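PDB 4H05: aminoglycoside-O-phosphotransferase VIII, which phosphorylates the 3'-hydroxyl of aminoglycoside antibiotics, probably with ATP as phosphate donor and magnesium as cofactor, and so is expected to confer resistance to them. Local coordinates for residues A172-T177 / L263-L268; G16-C21 / G41-F46; L110-A115 / R201-T206; E182-C187 / V214-R219. One frame throughout, in Å; residues are numbered along the deposited sequence.

Contact 1 of 4, residues A172-T177 / L263-L268; sequences AELERT and LAFYRL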
loop_
_atom_site.group_PDB
_atom_site.type_symbol
_atom_site.label_atom_id
_atom_site.label_comp_id
_atom_site.label_asym_id
_atom_site.label_seq_id
_atom_site.Cartn_x
_atom_site.Cartn_y
_atom_site.Cartn_z
ATOM N N ALA A 172 20.895 1.802 11.803
ATOM C CA ALA A 172 22.252 2.300 11.372
ATOM C C ALA A 172 22.344 2.276 9.814
ATOM O O ALA A 172 22.848 3.213 9.183
ATOM C CB ALA A 172 23.415 1.490 11.998
ATOM N N GLU A 173 21.862 1.195 9.188
ATOM C CA GLU A 173 22.074 1.050 7.735
ATOM C C GLU A 173 21.233 2.110 7.041
ATOM O O GLU A 173 21.673 2.808 6.169
ATOM C CB GLU A 173 21.762 -0.384 7.271
ATOM C CG GLU A 173 22.146 -0.712 5.821
ATOM C CD GLU A 173 23.625 -0.584 5.555
ATOM O OE1 GLU A 173 24.370 -0.659 6.519
ATOM O OE2 GLU A 173 24.051 -0.350 4.413
ATOM N N LEU A 174 20.039 2.309 7.549
ATOM C CA LEU A 174 19.095 3.298 6.967
ATOM C C LEU A 174 19.634 4.730 7.006
ATOM O O LEU A 174 19.693 5.393 5.973
ATOM C CB LEU A 174 17.826 3.211 7.763
ATOM C CG LEU A 174 16.436 3.446 7.224
ATOM C CD1 LEU A 174 15.819 4.602 7.913
ATOM C CD2 LEU A 174 16.267 3.398 5.706
ATOM N N GLU A 175 20.066 5.167 8.203
ATOM C CA GLU A 175 20.729 6.484 8.413
ATOM C C GLU A 175 21.984 6.582 7.538
ATOM O O GLU A 175 22.245 7.612 6.884
ATOM C CB GLU A 175 21.010 6.733 9.928
ATOM C CG GLU A 175 19.812 7.220 10.784
ATOM C CD GLU A 175 19.978 6.959 12.303
ATOM N N ARG A 176 22.734 5.497 7.406
ATOM C CA ARG A 176 23.972 5.581 6.611
ATOM C C ARG A 176 23.761 5.754 5.125
ATOM O O ARG A 176 24.475 6.505 4.444
ATOM C CB ARG A 176 24.830 4.330 6.837
ATOM C CG ARG A 176 26.145 4.339 6.047
ATOM C CD ARG A 176 27.006 3.095 6.332
ATOM N NE ARG A 176 26.604 1.961 5.480
ATOM C CZ ARG A 176 26.807 1.870 4.153
ATOM N NH1 ARG A 176 27.431 2.829 3.470
ATOM N NH2 ARG A 176 26.362 0.810 3.490
ATOM N N THR A 177 22.814 5.003 4.593
ATOM C CA THR A 177 22.478 5.085 3.175
ATOM C C THR A 177 21.433 6.120 2.790
ATOM O O THR A 177 21.155 6.274 1.623
ATOM C CB THR A 177 22.053 3.701 2.675
ATOM O OG1 THR A 177 21.065 3.117 3.563
ATOM C CG2 THR A 177 23.289 2.777 2.688
ATOM N N LEU A 263 16.394 2.455 -4.985
ATOM C CA LEU A 263 15.522 1.284 -4.792
ATOM C C LEU A 263 15.974 0.505 -3.582
ATOM O O LEU A 263 15.165 0.006 -2.774
ATOM C CB LEU A 263 15.592 0.368 -6.011
ATOM C CG LEU A 263 14.743 0.500 -7.261
ATOM C CD1 LEU A 263 14.011 1.800 -7.366
ATOM C CD2 LEU A 263 15.475 0.063 -8.546
ATOM N N ALA A 264 17.274 0.291 -3.488
ATOM C CA ALA A 264 17.812 -0.438 -2.342
ATOM C C ALA A 264 17.400 0.246 -1.039
ATOM O O ALA A 264 16.892 -0.419 -0.130
ATOM C CB ALA A 264 19.317 -0.661 -2.463
ATOM N N PHE A 265 17.468 1.575 -1.035
ATOM C CA PHE A 265 17.149 2.348 0.131
ATOM C C PHE A 265 15.687 2.228 0.458
ATOM O O PHE A 265 15.346 2.008 1.588
ATOM C CB PHE A 265 17.492 3.817 -0.010
ATOM C CG PHE A 265 17.115 4.602 1.218
ATOM C CD1 PHE A 265 17.921 4.591 2.336
ATOM C CD2 PHE A 265 15.910 5.264 1.285
ATOM C CE1 PHE A 265 17.565 5.256 3.479
ATOM C CE2 PHE A 265 15.539 5.960 2.397
ATOM C CZ PHE A 265 16.356 5.952 3.522
ATOM N N TYR A 266 14.817 2.259 -0.528
ATOM C CA TYR A 266 13.382 2.232 -0.225
ATOM C C TYR A 266 12.882 0.833 0.042
ATOM O O TYR A 266 11.912 0.645 0.777
ATOM C CB TYR A 266 12.563 3.044 -1.282
ATOM C CG TYR A 266 12.792 4.561 -1.139
ATOM C CD1 TYR A 266 12.233 5.260 -0.068
ATOM C CD2 TYR A 266 13.580 5.267 -2.016
ATOM C CE1 TYR A 266 12.462 6.582 0.115
ATOM C CE2 TYR A 266 13.817 6.649 -1.833
ATOM C CZ TYR A 266 13.294 7.246 -0.724
ATOM O OH TYR A 266 13.512 8.516 -0.488
ATOM N N ARG A 267 13.608 -0.186 -0.419
ATOM C CA ARG A 267 13.351 -1.538 0.031
ATOM C C ARG A 267 13.729 -1.707 1.510
ATOM O O ARG A 267 13.054 -2.442 2.225
ATOM C CB ARG A 267 14.126 -2.612 -0.792
ATOM C CG ARG A 267 13.546 -3.087 -2.138
ATOM C CD ARG A 267 14.258 -4.393 -2.668
ATOM N NE ARG A 267 14.995 -3.862 -3.779
ATOM C CZ ARG A 267 16.293 -3.669 -3.909
ATOM N NH1 ARG A 267 17.183 -4.166 -3.092
ATOM N NH2 ARG A 267 16.677 -2.981 -4.970
ATOM N N LEU A 268 14.837 -1.099 1.926
ATOM C CA LEU A 268 15.297 -1.151 3.311
ATOM C C LEU A 268 14.371 -0.360 4.225
ATOM O O LEU A 268 13.915 -0.844 5.296
ATOM C CB LEU A 268 16.743 -0.599 3.424
ATOM C CG LEU A 268 17.234 -0.336 4.830
ATOM C CD1 LEU A 268 17.325 -1.628 5.680
ATOM C CD2 LEU A 268 18.568 0.468 4.735
#
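Helices 167-177 and 260-270 run roughly antiparallel where Leu174 faces Leu268 and Thr177 faces Phe265, the axes of the two short segments making 148° and approaching to 10.2 Å. The CD2 methyl of Leu268 meets three residues: it lies 3.6 Å from Leu174 CA, 3.9 Å from Glu173 CG and 3.8 Å from Thr177 OG1. Leu268, its CG anti to the backbone N (chi1 168°), points at helix 167-177. Beside it, Phe265 comes in edge first. Leu174 O sits in the ring plane 3.3 Å from Phe265 CE1, and Thr177 OG1 lies near the same plane, 3.7 Å from CD1 of Phe265. Leu174 crosses this ring at about a right angle, and its CD2 methyl meets CD2 of Leu268.

Within helix 167-177, Thr177 OG1 donates to Glu173 O at 2.7 Å from above the carbonyl plane, and that oxygen also takes the backbone N of Thr177. Glu173 bends at chi2, offering its CG to Leu268 while its carboxylate pairs with Arg176 and Arg169. Helix 137-150 adds Val141 and Ala144 against Leu174 and Leu137 against Phe265. No hydrogen bond spans the two segments: this helix pair in the C-terminal half of the chain meets mainly through apolar side chains, while the Thr177 hydroxyl and the Glu173 carboxylate find their partners within their own helix.

Contact 2 of 4, residues G16-C21 / G41-F46; sequences GRYPGC and GGRELF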
loop_
_atom_site.group_PDB
_atom_site.type_symbol
_atom_site.label_atom_id
_atom_site.label_comp_id
_atom_site.label_asym_id
_atom_site.label_seq_id
_atom_site.Cartn_x
_atom_site.Cartn_y
_atom_site.Cartn_z
ATOM N N GLY A 16 -24.247 -3.997 13.143
ATOM C CA GLY A 16 -25.606 -3.324 13.125
ATOM C C GLY A 16 -25.831 -2.233 12.042
ATOM O O GLY A 16 -26.962 -1.969 11.614
ATOM N N ARG A 17 -24.778 -1.598 11.550
ATOM C CA ARG A 17 -24.965 -0.588 10.548
ATOM C C ARG A 17 -25.081 -1.184 9.154
ATOM O O ARG A 17 -25.497 -0.500 8.219
ATOM C CB ARG A 17 -23.761 0.371 10.530
ATOM C CG ARG A 17 -23.626 1.380 11.690
ATOM C CD ARG A 17 -22.474 2.377 11.405
ATOM N NE ARG A 17 -21.935 2.625 12.685
ATOM C CZ ARG A 17 -20.687 2.514 13.079
ATOM N NH1 ARG A 17 -19.715 2.279 12.262
ATOM N NH2 ARG A 17 -20.423 2.714 14.366
ATOM N N TYR A 18 -24.657 -2.427 8.981
ATOM C CA TYR A 18 -24.737 -3.119 7.670
ATOM C C TYR A 18 -25.601 -4.409 7.788
ATOM O O TYR A 18 -25.129 -5.466 7.557
ATOM C CB TYR A 18 -23.293 -3.393 7.143
ATOM C CG TYR A 18 -22.624 -2.073 7.023
ATOM C CD1 TYR A 18 -22.882 -1.269 5.936
ATOM C CD2 TYR A 18 -21.886 -1.552 8.064
ATOM C CE1 TYR A 18 -22.352 -0.010 5.867
ATOM C CE2 TYR A 18 -21.360 -0.279 8.004
ATOM C CZ TYR A 18 -21.611 0.488 6.917
ATOM O OH TYR A 18 -21.127 1.794 6.833
ATOM N N PRO A 19 -26.889 -4.283 8.104
ATOM C CA PRO A 19 -27.680 -5.479 8.357
ATOM C C PRO A 19 -27.915 -6.186 7.088
ATOM O O PRO A 19 -27.980 -5.551 6.025
ATOM C CB PRO A 19 -29.011 -4.927 8.890
ATOM C CG PRO A 19 -29.134 -3.571 8.252
ATOM C CD PRO A 19 -27.702 -3.051 8.203
ATOM N N GLY A 20 -28.005 -7.508 7.181
ATOM C CA GLY A 20 -28.221 -8.325 6.002
ATOM C C GLY A 20 -26.959 -8.484 5.186
ATOM O O GLY A 20 -27.002 -9.077 4.103
ATOM N N CYS A 21 -25.834 -7.950 5.666
ATOM C CA CYS A 21 -24.590 -8.116 4.944
ATOM C C CYS A 21 -23.845 -9.291 5.560
ATOM O O CYS A 21 -23.704 -9.408 6.782
ATOM C CB CYS A 21 -23.745 -6.832 4.912
ATOM S SG CYS A 21 -24.358 -5.632 3.691
ATOM N N GLY A 41 -27.226 -8.349 -1.227
ATOM C CA GLY A 41 -27.723 -7.962 -2.554
ATOM C C GLY A 41 -27.682 -6.614 -3.282
ATOM O O GLY A 41 -28.299 -5.660 -2.850
ATOM N N GLY A 42 -26.973 -6.472 -4.384
ATOM C CA GLY A 42 -25.660 -7.033 -4.667
ATOM C C GLY A 42 -24.771 -5.804 -4.557
ATOM O O GLY A 42 -24.359 -5.238 -5.554
ATOM N N ARG A 43 -24.593 -5.328 -3.323
ATOM C CA ARG A 43 -23.557 -4.330 -2.962
ATOM C C ARG A 43 -22.480 -5.109 -2.188
ATOM O O ARG A 43 -22.778 -6.164 -1.547
ATOM C CB ARG A 43 -24.107 -3.156 -2.113
ATOM C CG ARG A 43 -24.824 -3.562 -0.816
ATOM C CD ARG A 43 -24.531 -2.688 0.420
ATOM N NE ARG A 43 -25.093 -3.292 1.657
ATOM C CZ ARG A 43 -25.559 -2.629 2.742
ATOM N NH1 ARG A 43 -25.532 -1.287 2.805
ATOM N NH2 ARG A 43 -26.069 -3.313 3.794
ATOM N N GLU A 44 -21.248 -4.629 -2.290
ATOM C CA GLU A 44 -20.087 -5.202 -1.603
ATOM C C GLU A 44 -19.357 -4.056 -1.056
ATOM O O GLU A 44 -19.269 -3.060 -1.725
ATOM C CB GLU A 44 -19.147 -6.010 -2.505
ATOM C CG GLU A 44 -19.783 -7.307 -2.971
ATOM C CD GLU A 44 -18.872 -8.544 -2.966
ATOM O OE1 GLU A 44 -17.674 -8.473 -2.572
ATOM O OE2 GLU A 44 -19.391 -9.635 -3.345
ATOM N N LEU A 45 -18.948 -4.177 0.217
ATOM C CA LEU A 45 -18.090 -3.235 0.912
ATOM C C LEU A 45 -16.820 -3.925 1.361
ATOM O O LEU A 45 -16.778 -5.133 1.664
ATOM C CB LEU A 45 -18.759 -2.673 2.139
ATOM C CG LEU A 45 -20.158 -2.122 1.809
ATOM C CD1 LEU A 45 -20.922 -1.826 3.058
ATOM C CD2 LEU A 45 -20.099 -0.818 0.978
ATOM N N PHE A 46 -15.790 -3.128 1.456
ATOM C CA PHE A 46 -14.604 -3.504 2.182
ATOM C C PHE A 46 -14.593 -2.825 3.554
ATOM O O PHE A 46 -14.836 -1.598 3.657
ATOM C CB PHE A 46 -13.358 -2.990 1.407
ATOM C CG PHE A 46 -13.054 -3.691 0.109
ATOM C CD1 PHE A 46 -12.058 -3.154 -0.752
ATOM C CD2 PHE A 46 -13.723 -4.860 -0.314
ATOM C CE1 PHE A 46 -11.744 -3.769 -1.965
ATOM C CE2 PHE A 46 -13.395 -5.460 -1.536
ATOM C CZ PHE A 46 -12.401 -4.909 -2.357
HETATM O O HOH W 1 -25.735 -0.035 5.626
#
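The turn that carries helix 6-17 into the first strand of the five-stranded antiparallel sheet packs here on strand 43-50, with Tyr18 against Leu45; this is the N-terminal lobe of a protein-kinase-like fold. Tyr18 to Cys21 form a type II beta turn, closed by Cys21 N to Tyr18 O at 3.2 Å, and Gly20 carries the positive phi that such a turn needs. The Tyr18 ring, swung anti to its own carbonyl carbon (chi1 -59°), lies across the Leu45 side chain, whose CD1 methyl is 3.5 Å from CD1 and 3.6 Å from CE1 of the Tyr18 ring. Val79, Val91 and Leu38 from the sheet also touch this tyrosine, and its hydroxyl is bonded to Glu80, so a buried ring ends in a satisfied polar atom.

Arg43 reaches toward the turn, its guanidinium plane 54° from the ring and NH1 at the ring edge, 4.1 Å from Tyr18 CD1. This arginine is poorly ordered, and its approach to the Cys21 sulfur is doubtful. A water joins the two segments, with the same reserve about the arginine: it donates to Arg17 O at 2.6 Å and accepts from Arg43 NH1 at 3.1 Å.

Contact 3 of 4, residues L110-A115 / R201-T206; sequences LDVAVA and RTCEVT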
loop_
_atom_site.group_PDB
_atom_site.type_symbol
_atom_site.label_atom_id
_atom_site.label_comp_id
_atom_site.label_asym_id
_atom_site.label_seq_id
_atom_site.Cartn_x
_atom_site.Cartn_y
_atom_site.Cartn_z
ATOM N N LEU A 110 2.133 -9.689 -18.535
ATOM C CA LEU A 110 2.799 -8.474 -19.015
ATOM C C LEU A 110 1.862 -7.307 -18.977
ATOM O O LEU A 110 2.248 -6.227 -18.574
ATOM C CB LEU A 110 3.359 -8.659 -20.437
ATOM C CG LEU A 110 4.713 -9.396 -20.491
ATOM C CD1 LEU A 110 4.715 -10.479 -21.548
ATOM C CD2 LEU A 110 5.861 -8.444 -20.751
ATOM N N ASP A 111 0.619 -7.503 -19.405
ATOM C CA ASP A 111 -0.345 -6.426 -19.328
ATOM C C ASP A 111 -0.580 -5.846 -17.894
ATOM O O ASP A 111 -0.884 -4.676 -17.745
ATOM C CB ASP A 111 -1.697 -6.890 -19.894
ATOM C CG ASP A 111 -1.614 -7.234 -21.383
ATOM O OD1 ASP A 111 -0.843 -6.562 -22.109
ATOM O OD2 ASP A 111 -2.306 -8.188 -21.802
ATOM N N VAL A 112 -0.583 -6.709 -16.892
ATOM C CA VAL A 112 -0.742 -6.294 -15.470
ATOM C C VAL A 112 0.445 -5.437 -15.074
ATOM O O VAL A 112 0.292 -4.297 -14.568
ATOM C CB VAL A 112 -0.920 -7.510 -14.557
ATOM C CG1 VAL A 112 -0.993 -7.058 -13.100
ATOM C CG2 VAL A 112 -2.203 -8.248 -14.954
ATOM N N ALA A 113 1.613 -5.931 -15.445
ATOM C CA ALA A 113 2.868 -5.212 -15.269
ATOM C C ALA A 113 2.795 -3.826 -15.828
ATOM O O ALA A 113 3.189 -2.886 -15.151
ATOM C CB ALA A 113 4.018 -5.982 -15.900
ATOM N N VAL A 114 2.273 -3.695 -17.060
ATOM C CA VAL A 114 2.155 -2.419 -17.739
ATOM C C VAL A 114 1.122 -1.535 -17.106
ATOM O O VAL A 114 1.346 -0.320 -16.996
ATOM C CB VAL A 114 1.846 -2.608 -19.287
ATOM C CG1 VAL A 114 1.542 -1.289 -19.944
ATOM C CG2 VAL A 114 3.076 -3.253 -20.015
ATOM N N ALA A 115 -0.008 -2.125 -16.708
ATOM C CA ALA A 115 -1.088 -1.355 -16.064
ATOM C C ALA A 115 -0.548 -0.821 -14.726
ATOM O O ALA A 115 -0.780 0.338 -14.365
ATOM C CB ALA A 115 -2.356 -2.211 -15.882
ATOM N N ARG A 201 -10.796 -8.711 -17.532
ATOM C CA ARG A 201 -10.810 -8.744 -18.979
ATOM C C ARG A 201 -9.862 -7.771 -19.576
ATOM O O ARG A 201 -9.151 -8.130 -20.482
ATOM C CB ARG A 201 -12.222 -8.463 -19.443
ATOM C CG ARG A 201 -12.499 -8.722 -20.911
ATOM C CD ARG A 201 -13.847 -8.080 -21.281
ATOM N NE ARG A 201 -13.564 -7.324 -22.464
ATOM C CZ ARG A 201 -13.839 -6.045 -22.703
ATOM N NH1 ARG A 201 -14.562 -5.303 -21.884
ATOM N NH2 ARG A 201 -13.437 -5.530 -23.868
ATOM N N THR A 202 -9.795 -6.521 -19.116
ATOM C CA THR A 202 -8.988 -5.554 -19.893
ATOM C C THR A 202 -7.644 -5.271 -19.221
ATOM O O THR A 202 -6.813 -4.587 -19.776
ATOM C CB THR A 202 -9.733 -4.214 -20.014
ATOM O OG1 THR A 202 -9.994 -3.707 -18.686
ATOM C CG2 THR A 202 -11.069 -4.418 -20.769
ATOM N N CYS A 203 -7.460 -5.752 -17.985
ATOM C CA CYS A 203 -6.356 -5.241 -17.122
ATOM C C CYS A 203 -6.418 -3.705 -16.846
ATOM O O CYS A 203 -5.411 -3.110 -16.430
ATOM C CB CYS A 203 -4.970 -5.641 -17.694
ATOM S SG CYS A 203 -4.805 -7.435 -17.899
ATOM N N GLU A 204 -7.578 -3.038 -17.051
ATOM C CA GLU A 204 -7.624 -1.671 -16.610
ATOM C C GLU A 204 -7.511 -1.756 -15.099
ATOM O O GLU A 204 -8.077 -2.646 -14.497
ATOM C CB GLU A 204 -8.916 -0.986 -16.952
ATOM C CG GLU A 204 -9.005 0.501 -16.609
ATOM C CD GLU A 204 -10.219 1.145 -17.282
ATOM O OE1 GLU A 204 -10.971 0.495 -18.023
ATOM O OE2 GLU A 204 -10.457 2.324 -17.094
ATOM N N VAL A 205 -6.796 -0.817 -14.499
ATOM C CA VAL A 205 -6.824 -0.696 -13.082
ATOM C C VAL A 205 -8.213 -0.222 -12.621
ATOM O O VAL A 205 -8.677 0.765 -13.095
ATOM C CB VAL A 205 -5.829 0.355 -12.645
ATOM C CG1 VAL A 205 -6.063 0.685 -11.148
ATOM C CG2 VAL A 205 -4.411 -0.137 -12.939
ATOM N N THR A 206 -8.846 -0.923 -11.685
ATOM C CA THR A 206 -10.158 -0.539 -11.201
ATOM C C THR A 206 -10.075 0.158 -9.867
ATOM O O THR A 206 -10.980 0.867 -9.552
ATOM C CB THR A 206 -11.074 -1.739 -11.051
ATOM O OG1 THR A 206 -10.357 -2.773 -10.389
ATOM C CG2 THR A 206 -11.580 -2.254 -12.474
#
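Cys203 puts its sulfur against one turn of helix 109-124, where SG is 3.7 Å from Asp111 CB and 4.0 Å from Val112 CG2. Chi1 of -57° turns SG beside the backbone N, where it meets the methylene of Asp111 and a methyl of Val112. One turn further on, the Ala115 methyl faces the loop: its CB is 3.2 Å from Cys203 O, a close approach to a carbonyl without a hydrogen bond, and 4.1 Å from Val205 CG2. That same valine methyl also rests 3.9 Å from the carbonyl oxygen of Ala115. No hydrogen bond crosses between the segments.

What sets Cys203 in place is the loop itself. Its backbone takes a left-handed conformation (phi 59°), and the residues around it are tied down: Thr202 OG1 accepts from Glu204 N at 3.0 Å, an ST turn, while the carboxylate of Asp199 receives the backbone N of both Arg201 and Thr202. Further out, the loop is the connection of a beta hairpin between strands 196-198 and 205-208, and Leu198 of the first strand touches both Ala115 and Val205. The predicted magnesium ligand Asn195 lies just before that strand, its side chain about 10 Å from that of Val205. Helix 109-124 is thus flanked by the hairpin here and by helix 240-251, which touches Leu110, Ala113 and Val114, while Ala100, Trp104 and Phe238 from loops pack on Val112.

Contact 4 of 4, residues E182-C187 / V214-R219; sequences EDLAVC and VGRADR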
loop_
_atom_site.group_PDB
_atom_site.type_symbol
_atom_site.label_atom_id
_atom_site.label_comp_id
_atom_site.label_asym_id
_atom_site.label_seq_id
_atom_site.Cartn_x
_atom_site.Cartn_y
_atom_site.Cartn_z
ATOM N N GLU A 182 15.473 13.919 -2.594
ATOM C CA GLU A 182 14.199 13.228 -2.781
ATOM C C GLU A 182 13.680 13.791 -4.065
ATOM O O GLU A 182 13.475 14.986 -4.137
ATOM C CB GLU A 182 13.192 13.535 -1.661
ATOM C CG GLU A 182 13.438 12.821 -0.368
ATOM C CD GLU A 182 12.567 13.364 0.709
ATOM O OE1 GLU A 182 11.672 12.606 1.154
ATOM O OE2 GLU A 182 12.770 14.535 1.094
ATOM N N ASP A 183 13.472 12.954 -5.074
ATOM C CA ASP A 183 12.816 13.392 -6.289
ATOM C C ASP A 183 11.257 13.265 -6.051
ATOM O O ASP A 183 10.654 12.224 -6.261
ATOM C CB ASP A 183 13.351 12.501 -7.387
ATOM C CG ASP A 183 12.611 12.671 -8.682
ATOM O OD1 ASP A 183 11.957 13.685 -8.826
ATOM O OD2 ASP A 183 12.705 11.799 -9.548
ATOM N N LEU A 184 10.611 14.316 -5.577
ATOM C CA LEU A 184 9.286 14.169 -5.018
ATOM C C LEU A 184 8.236 13.904 -6.069
ATOM O O LEU A 184 8.231 14.522 -7.116
ATOM C CB LEU A 184 8.876 15.437 -4.263
ATOM C CG LEU A 184 9.582 15.754 -2.956
ATOM C CD1 LEU A 184 9.241 17.145 -2.409
ATOM C CD2 LEU A 184 9.421 14.673 -1.919
ATOM N N ALA A 185 7.304 13.031 -5.727
ATOM C CA ALA A 185 6.036 12.859 -6.424
ATOM C C ALA A 185 4.986 12.422 -5.375
ATOM O O ALA A 185 5.299 12.058 -4.245
ATOM C CB ALA A 185 6.168 11.778 -7.492
ATOM N N VAL A 186 3.725 12.449 -5.755
ATOM C CA VAL A 186 2.688 11.854 -4.905
ATOM C C VAL A 186 2.746 10.382 -5.029
ATOM O O VAL A 186 2.412 9.831 -6.136
ATOM C CB VAL A 186 1.287 12.345 -5.276
ATOM C CG1 VAL A 186 0.191 11.628 -4.394
ATOM C CG2 VAL A 186 1.256 13.881 -5.173
ATOM N N CYS A 187 3.167 9.755 -3.905
ATOM C CA CYS A 187 3.354 8.295 -3.775
ATOM C C CYS A 187 2.232 7.577 -3.008
ATOM O O CYS A 187 1.558 8.190 -2.164
ATOM C CB CYS A 187 4.715 7.996 -3.161
ATOM S SG CYS A 187 6.134 8.477 -4.236
ATOM N N VAL A 214 -0.134 7.279 1.528
ATOM C CA VAL A 214 -0.106 8.255 0.482
ATOM C C VAL A 214 0.471 9.563 1.005
ATOM O O VAL A 214 0.168 10.007 2.082
ATOM C CB VAL A 214 -1.499 8.465 -0.188
ATOM C CG1 VAL A 214 -1.546 9.740 -0.962
ATOM C CG2 VAL A 214 -1.745 7.368 -1.195
ATOM N N GLY A 215 1.249 10.231 0.172
ATOM C CA GLY A 215 1.915 11.438 0.549
ATOM C C GLY A 215 3.073 11.654 -0.395
ATOM O O GLY A 215 3.511 10.730 -1.172
ATOM N N ARG A 216 3.605 12.859 -0.334
ATOM C CA ARG A 216 4.801 13.112 -1.090
ATOM C C ARG A 216 6.038 12.389 -0.546
ATOM O O ARG A 216 6.279 12.256 0.694
ATOM C CB ARG A 216 5.007 14.591 -1.317
ATOM C CG ARG A 216 5.189 15.453 -0.134
ATOM C CD ARG A 216 4.594 16.871 -0.364
ATOM N NE ARG A 216 4.446 17.507 0.943
ATOM C CZ ARG A 216 5.492 17.781 1.710
ATOM N NH1 ARG A 216 6.732 17.543 1.259
ATOM N NH2 ARG A 216 5.307 18.287 2.926
ATOM N N ALA A 217 6.783 11.857 -1.498
ATOM C CA ALA A 217 7.997 11.127 -1.241
ATOM C C ALA A 217 8.737 10.913 -2.569
ATOM O O ALA A 217 8.260 11.259 -3.639
ATOM C CB ALA A 217 7.711 9.771 -0.610
ATOM N N ASP A 218 9.938 10.402 -2.482
ATOM C CA ASP A 218 10.654 10.074 -3.712
ATOM C C ASP A 218 9.857 9.084 -4.439
ATOM O O ASP A 218 9.537 8.045 -3.874
ATOM C CB ASP A 218 11.989 9.405 -3.375
ATOM C CG ASP A 218 12.976 9.460 -4.530
ATOM O OD1 ASP A 218 12.694 8.782 -5.520
ATOM O OD2 ASP A 218 14.012 10.176 -4.413
ATOM N N ARG A 219 9.600 9.326 -5.705
ATOM C CA ARG A 219 9.013 8.288 -6.542
ATOM C C ARG A 219 9.640 6.927 -6.364
ATOM O O ARG A 219 8.929 5.913 -6.541
ATOM C CB ARG A 219 9.079 8.663 -8.031
ATOM C CG ARG A 219 10.515 8.625 -8.619
ATOM C CD ARG A 219 10.631 9.199 -9.999
ATOM N NE ARG A 219 10.337 10.609 -10.015
ATOM C CZ ARG A 219 9.310 11.190 -10.634
ATOM N NH1 ARG A 219 8.413 10.512 -11.324
ATOM N NH2 ARG A 219 9.197 12.494 -10.547
HETATM O O HOH W 2 11.133 10.010 0.035
#
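Asp183 holds its CG anti to the backbone N (chi1 171°), and Arg219, its CG tucked between backbone N and carbonyl carbon, bends back at chi3 (65°); together these torsions bring carboxylate and guanidinium into a salt bridge. Arg219 NE reaches Asp183 OD2 at 2.7 Å from well above the carboxylate plane, while Arg219 NH2 makes a weak bond to Asp183 OD1 at 3.5 Å. The Ala185 methyl lies against one face of the guanidinium, toward the rim, and Tyr250 and Trp254 give the arginine further partners, a hydrogen bond and a cation-pi contact.

Behind this pair runs a two-stranded antiparallel ribbon. Ala185 and Ala217 form a hydrogen-bonded pair, with N to O distances of 2.9 Å from Ala185 N to Ala217 O and 3.1 Å the other way; Cys187 and Gly215 form the next. Cys187 SG settles on the face it shares with the two alanines, 4.2 Å from Ala217 CB. At the salt-bridge end the backbone N of Arg219 donates to Asp183 O at 3.1 Å.

Both carboxylate oxygens of Asp218 have partners: OD2 accepts Asp183 N at 2.9 Å and pairs with Lys262, and OD1 caps His220 N where helix 220-230 begins. A water links its backbone N to Glu182 OE1, which also receives Leu137 N. The predicted catalytic Asp190 and magnesium ligand Asp210 lie on the connection between these strands, each about 9 Å from the Val214 side chain. Paired charges at one end, with Asp218 buried among them, and the backbone ladder together probably fix both ends of that connection, as in the kinase-like fold.

Overall arrangement
Contact 2 closes first along the chain and stands alone in the N-terminal sheet, its centre 43 Å from contact 1 and 28 Å from contact 3. The other three interlock: the segments of contact 3 alternate along the chain with those of contacts 1 and 4, while contact 4 is nested inside the loop that contact 1 closes. Contacts 1 and 4 are neighbours, centres 16 Å apart, and touch where Tyr266 OH meets Asp218 CB at 3.4 Å. Contact 3 is 23 Å from contact 4, and strand 205-208 leads on to strand 215-218. The predicted catalytic and magnesium residues fall between strands 184-187 and 215-218: the ribbon of contact 4 closes the loop that carries them, and segment 201-206 of contact 3 lies on it.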